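Flavodoxin (PDB 6FSG) binds flavin mononucleotide and probably serves as a low-potential electron donor to a number of redox enzymes. Local coordinates at residues His20-Ile25 and Cys135-Ala140; Val87-Ser93 and Glu119-Leu125. All coordinates share one frame; numbering follows the deposited sequence. Where two conformers were deposited one is given.

In the fold
Contact 1 joins helices 13-26 and 129-144, which pack against each other on one face of the five-stranded parallel sheet of the flavodoxin fold; contact 2 pairs strand 84-91 with 115-124, an edge strand of that sheet. Their centres are 15 Å apart, yet side chains connect them: Ile21 CD1 lies 3.7 Å from Phe88 CD1, and Phe138 CD2 lies 3.7 Å from Leu121 CB. Strand 115-124 leads directly into helix 129-144. Contact 2 reaches the cofactor, with Ser90, Cys91, Asp92 and Leu125 in the FMN pocket, whereas the side chain of Cys135 in contact 1 is about 12 Å from the flavin mononucleotide.

Contact 1 (His20-Ile25 and Cys135-Ala140); sequences HIAGVI and CLQFGA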
# COMPACT_ATOMS: atom_id res chain seq x y z
N HIS A 20 3.23 11.01 -3.04
CA HIS A 20 2.33 11.50 -4.09
C HIS A 20 0.89 11.06 -3.81
O HIS A 20 -0.03 11.88 -3.81
CB HIS A 20 2.74 10.98 -5.47
CG HIS A 20 3.93 11.67 -6.08
ND1 HIS A 20 4.03 13.04 -6.21
CD2 HIS A 20 5.06 11.17 -6.63
CE1 HIS A 20 5.18 13.35 -6.78
NE2 HIS A 20 5.82 12.23 -7.05
N ILE A 21 0.68 9.76 -3.62
CA ILE A 21 -0.67 9.25 -3.40
C ILE A 21 -1.32 9.94 -2.20
O ILE A 21 -2.48 10.35 -2.26
CB ILE A 21 -0.64 7.71 -3.24
CG1 ILE A 21 -0.18 7.05 -4.55
CG2 ILE A 21 -2.00 7.16 -2.81
CD1 ILE A 21 0.23 5.58 -4.38
N ALA A 22 -0.58 10.06 -1.09
CA ALA A 22 -1.14 10.69 0.09
C ALA A 22 -1.42 12.18 -0.14
O ALA A 22 -2.44 12.70 0.32
CB ALA A 22 -0.18 10.50 1.27
N GLY A 23 -0.53 12.87 -0.86
CA GLY A 23 -0.73 14.29 -1.12
C GLY A 23 -1.98 14.55 -1.94
O GLY A 23 -2.70 15.52 -1.71
N VAL A 24 -2.25 13.67 -2.91
CA VAL A 24 -3.48 13.77 -3.70
C VAL A 24 -4.70 13.53 -2.82
O VAL A 24 -5.66 14.30 -2.86
CB VAL A 24 -3.42 12.78 -4.89
CG1 VAL A 24 -4.77 12.66 -5.56
CG2 VAL A 24 -2.33 13.21 -5.86
N ILE A 25 -4.67 12.47 -2.01
CA ILE A 25 -5.82 12.17 -1.15
C ILE A 25 -6.08 13.32 -0.17
O ILE A 25 -7.24 13.64 0.13
CB ILE A 25 -5.61 10.81 -0.45
CG1 ILE A 25 -5.66 9.66 -1.47
CG2 ILE A 25 -6.63 10.59 0.66
CD1 ILE A 25 -5.35 8.31 -0.90
N CYS A 135 0.23 7.52 -10.08
CA CYS A 135 0.02 7.64 -8.65
C CYS A 135 -1.15 8.55 -8.36
O CYS A 135 -1.95 8.28 -7.45
CB CYS A 135 1.29 8.18 -7.97
SG CYS A 135 2.67 7.01 -7.89
N LEU A 136 -1.28 9.65 -9.13
CA LEU A 136 -2.40 10.57 -8.98
C LEU A 136 -3.72 9.88 -9.32
O LEU A 136 -4.72 10.07 -8.61
CB LEU A 136 -2.17 11.79 -9.88
CG LEU A 136 -3.38 12.64 -10.28
CD1 LEU A 136 -4.09 13.19 -9.06
CD2 LEU A 136 -2.95 13.78 -11.20
N GLN A 137 -3.75 9.07 -10.37
CA GLN A 137 -4.97 8.35 -10.72
C GLN A 137 -5.34 7.30 -9.67
O GLN A 137 -6.52 7.11 -9.36
CB GLN A 137 -4.82 7.70 -12.09
CG GLN A 137 -4.98 8.65 -13.24
CD GLN A 137 -6.37 9.28 -13.27
OE1 GLN A 137 -7.38 8.62 -13.03
NE2 GLN A 137 -6.41 10.57 -13.57
N PHE A 138 -4.34 6.62 -9.10
CA PHE A 138 -4.58 5.67 -8.01
C PHE A 138 -5.26 6.35 -6.82
O PHE A 138 -6.27 5.87 -6.31
CB PHE A 138 -3.22 5.07 -7.64
CG PHE A 138 -3.23 3.99 -6.58
CD1 PHE A 138 -3.22 4.31 -5.23
CD2 PHE A 138 -3.11 2.66 -6.94
CE1 PHE A 138 -3.15 3.33 -4.26
CE2 PHE A 138 -3.04 1.67 -5.97
CZ PHE A 138 -3.05 2.02 -4.62
N GLY A 139 -4.72 7.49 -6.37
CA GLY A 139 -5.35 8.20 -5.27
C GLY A 139 -6.75 8.68 -5.60
O GLY A 139 -7.67 8.55 -4.79
N ALA A 140 -6.94 9.23 -6.81
CA ALA A 140 -8.25 9.72 -7.21
C ALA A 140 -9.27 8.59 -7.31
O ALA A 140 -10.42 8.75 -6.89
CB ALA A 140 -8.14 10.42 -8.57
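Ile21 and Gly139, with CA atoms 5.1 Å apart, mark where helices 20-25 and 135-140 come together, their axes 8.2 Å apart at closest and crossing at -47°. With no side chain, Gly139 lets Val24 and Ile25 come up to its backbone, Ile25 CG1 to 4.0 Å from Gly139 O. Ile21 uses all its outer carbons. Its CG1 rests 3.6 Å from Cys135 O; Ile21 CD1 lies 3.8 Å from Phe138 CD1, and Ile21 CG2 touches the same ring carbon. Phe138 has CG anti to its own N (chi1 -176°), which carries the ring down towards the sheet, where the ring and Ile21 meet obliquely. On the more open side, Val24 and Leu136 cross at about a right angle: in one of two modelled conformers, Leu136 CD1 sits against both valine methyls, 3.6 Å from Val24 CG1. Cys135 CB rests against both His20 CB, at 4.0 Å, and Ile21 CG1, its small side chain suiting the close approach. Beneath the helices Ile21 packs on Met5 and Phe88, and Phe138 on Ala86 and Ile53, so branched and aromatic side chains fill the layer between helices and sheet in this alpha/beta fold. Ile25 N to Ile21 O and Gly139 N to Cys135 O are bonded within their own helices. The contact is mostly apolar, with hydrocarbon also laid against two helix carbonyls; packing and burial of hydrocarbon probably hold the pair together.

Contact 2 (Val87-Ser93 and Glu119-Leu125); sequences VFGSCDS and EGLKVEL. With FMN (flavin mononucleotide), chain B; SO4 (sulfate ion), chain C.
Val87-Cys91 and Leu121-Glu124 run side by side as parallel strands, Phe88 opposite Leu121 and Ser90 opposite Val123. The backbone ladder begins with Leu121 N to Val87 O (3.1 Å) and continues through Gly89, whose N gives to Leu121 O and whose O receives Val123 N. Cys91 N makes a weak bond to Val123 O, its angle only 125°, but Cys91 O takes a straighter one from Leu125 N.

Polar groups gather at the C-terminal ends of the strands, where parallel alpha/beta folds commonly bind their ligands. Ser90 OG, anti to its own N (chi1 -180°), donates to Leu125 O and accepts from FMN O4', each at 2.7 Å; a small hydroxyl can thus bridge strand and ribityl chain. The backbone N of Asp92 gives to FMN O2 at 3.1 Å. Glu124, bent at chi2, brings OE2 back to Ser93, receiving Ser93 N at 3.0 Å on the syn side; a less certain bond from Ser93 OG belongs to one of two conformers. Asp92 OD1 lies 3.7 Å from Glu124 OE2; Asp92 OD1 also accepts from Ala94 N, and Glu124 OE2 from Ser93, which probably eases the repulsion.

In van der Waals contact, Cys91 SG, in one of two conformers, lies 3.6 Å from Lys122 CB; Lys122 NZ forms a salt bridge with Asp103. Phe88 CB meets Leu121 CB at 4.0 Å.

This pairing closes the beta-alpha-beta unit made with helix 100-111, which packs on Val87. Across the sheet, Phe88 lies under helix 13-26 and Leu121 under helix 129-144; on the other edge of strand 84-91, Phe88 is backbone-bonded to Leu54 and Ala56.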
# COMPACT_ATOMS: atom_id res chain seq x y z
N VAL A 87 -3.10 -1.45 -2.92
CA VAL A 87 -1.67 -1.69 -2.71
C VAL A 87 -0.86 -1.18 -3.89
O VAL A 87 -1.28 -1.31 -5.05
CB VAL A 87 -1.41 -3.19 -2.49
CG1 VAL A 87 0.04 -3.49 -2.18
CG2 VAL A 87 -2.27 -3.74 -1.37
N PHE A 88 0.33 -0.64 -3.60
CA PHE A 88 1.26 -0.14 -4.60
C PHE A 88 2.69 -0.52 -4.21
O PHE A 88 2.96 -0.92 -3.07
CB PHE A 88 1.19 1.40 -4.76
CG PHE A 88 1.63 2.16 -3.53
CD1 PHE A 88 0.73 2.45 -2.52
CD2 PHE A 88 2.93 2.60 -3.41
CE1 PHE A 88 1.14 3.15 -1.39
CE2 PHE A 88 3.34 3.30 -2.28
CZ PHE A 88 2.45 3.56 -1.28
N GLY A 89 3.62 -0.40 -5.16
CA GLY A 89 5.03 -0.59 -4.83
C GLY A 89 5.94 -0.32 -6.02
O GLY A 89 5.52 -0.35 -7.17
N SER A 90 7.21 -0.05 -5.70
CA SER A 90 8.26 -0.00 -6.71
C SER A 90 8.88 -1.39 -6.86
O SER A 90 8.88 -2.19 -5.92
CB SER A 90 9.34 1.02 -6.35
OG SER A 90 10.35 1.06 -7.35
N CYS A 91 9.37 -1.67 -8.08
CA CYS A 91 9.64 -3.01 -8.60
C CYS A 91 10.90 -2.95 -9.46
O CYS A 91 11.42 -1.88 -9.78
CB CYS A 91 8.45 -3.51 -9.45
SG CYS A 91 6.84 -3.43 -8.60
N ASP A 92 11.40 -4.12 -9.87
CA ASP A 92 12.60 -4.16 -10.73
C ASP A 92 12.54 -5.38 -11.64
O ASP A 92 12.57 -6.52 -11.17
CB ASP A 92 13.85 -4.18 -9.83
CG ASP A 92 15.17 -4.06 -10.58
OD1 ASP A 92 15.24 -4.21 -11.81
OD2 ASP A 92 16.18 -3.84 -9.87
N SER A 93 12.44 -5.15 -12.95
CA SER A 93 12.32 -6.25 -13.90
C SER A 93 13.64 -6.96 -14.18
O SER A 93 13.70 -7.79 -15.10
CB SER A 93 11.69 -5.74 -15.20
OG SER A 93 12.49 -4.72 -15.75
N GLU A 119 -6.63 -2.53 -8.88
CA GLU A 119 -5.52 -3.42 -9.20
C GLU A 119 -4.25 -2.91 -8.51
O GLU A 119 -4.10 -1.72 -8.22
CB GLU A 119 -5.33 -3.50 -10.72
CG GLU A 119 -6.60 -4.04 -11.44
CD GLU A 119 -6.44 -4.27 -12.94
OE1 GLU A 119 -5.50 -3.73 -13.54
OE2 GLU A 119 -7.29 -4.99 -13.52
N GLY A 120 -3.31 -3.81 -8.25
CA GLY A 120 -2.04 -3.37 -7.69
C GLY A 120 -1.30 -2.46 -8.66
O GLY A 120 -1.26 -2.71 -9.86
N LEU A 121 -0.70 -1.40 -8.12
CA LEU A 121 0.07 -0.44 -8.90
C LEU A 121 1.55 -0.75 -8.75
O LEU A 121 2.10 -0.69 -7.64
CB LEU A 121 -0.22 1.00 -8.45
CG LEU A 121 0.66 2.09 -9.09
CD1 LEU A 121 0.57 2.13 -10.63
CD2 LEU A 121 0.37 3.49 -8.54
N LYS A 122 2.20 -1.09 -9.87
CA LYS A 122 3.62 -1.43 -9.89
C LYS A 122 4.36 -0.43 -10.77
O LYS A 122 3.99 -0.24 -11.94
CB LYS A 122 3.82 -2.84 -10.45
CG LYS A 122 3.26 -3.93 -9.55
CD LYS A 122 3.45 -5.29 -10.15
CE LYS A 122 2.89 -6.38 -9.25
NZ LYS A 122 3.26 -7.77 -9.73
N VAL A 123 5.42 0.16 -10.23
CA VAL A 123 6.26 1.11 -10.96
C VAL A 123 7.68 0.57 -10.95
O VAL A 123 8.16 0.07 -9.94
CB VAL A 123 6.19 2.50 -10.30
CG1 VAL A 123 7.32 3.41 -10.79
CG2 VAL A 123 4.83 3.16 -10.56
N GLU A 124 8.36 0.69 -12.10
CA GLU A 124 9.75 0.26 -12.23
C GLU A 124 10.69 1.28 -11.60
O GLU A 124 10.78 2.42 -12.05
CB GLU A 124 10.08 0.13 -13.72
CG GLU A 124 11.50 -0.33 -14.05
CD GLU A 124 11.65 -1.83 -14.02
OE1 GLU A 124 10.63 -2.53 -14.24
OE2 GLU A 124 12.78 -2.32 -13.80
N LEU A 125 11.41 0.85 -10.56
CA LEU A 125 12.46 1.66 -9.91
C LEU A 125 11.92 3.07 -9.62
O LEU A 125 10.87 3.21 -8.98
CB LEU A 125 13.74 1.60 -10.73
CG LEU A 125 14.37 0.21 -10.83
CD1 LEU A 125 15.62 0.26 -11.73
CD2 LEU A 125 14.70 -0.32 -9.44
N1 FMN B . 12.23 -6.39 -7.12
C2 FMN B . 11.26 -7.19 -7.64
O2 FMN B . 10.40 -6.64 -8.32
N3 FMN B . 11.26 -8.55 -7.36
C4 FMN B . 12.19 -9.13 -6.50
O4 FMN B . 12.11 -10.36 -6.28
C4A FMN B . 13.17 -8.27 -5.96
N5 FMN B . 14.16 -8.72 -5.09
C5A FMN B . 15.11 -7.84 -4.57
C6 FMN B . 16.13 -8.30 -3.74
C7 FMN B . 17.12 -7.44 -3.26
C7M FMN B . 18.21 -7.96 -2.35
C8 FMN B . 17.08 -6.10 -3.67
C8M FMN B . 18.12 -5.11 -3.22
C9 FMN B . 16.09 -5.65 -4.53
C9A FMN B . 15.10 -6.51 -4.98
N10 FMN B . 14.10 -6.02 -5.80
C10 FMN B . 13.17 -6.91 -6.29
C1' FMN B . 14.09 -4.59 -6.29
C2' FMN B . 13.50 -3.53 -5.37
O2' FMN B . 12.19 -3.87 -5.00
C3' FMN B . 13.51 -2.21 -6.16
O3' FMN B . 14.83 -1.73 -6.18
C4' FMN B . 12.62 -1.09 -5.60
O4' FMN B . 12.71 0.08 -6.40
C5' FMN B . 12.99 -0.72 -4.17
O5' FMN B . 11.98 0.17 -3.73
P FMN B . 12.42 1.21 -2.62
O1P FMN B . 11.15 1.81 -2.07
O2P FMN B . 13.23 2.27 -3.29
O3P FMN B . 13.22 0.47 -1.58
S SO4 C . -8.33 -0.08 -11.63
O1 SO4 C . -8.11 -0.62 -12.96
O2 SO4 C . -8.04 1.35 -11.57
O3 SO4 C . -9.74 -0.24 -11.27
O4 SO4 C . -7.51 -0.81 -10.68
O HOH W 1 -4.48 -2.21 -5.34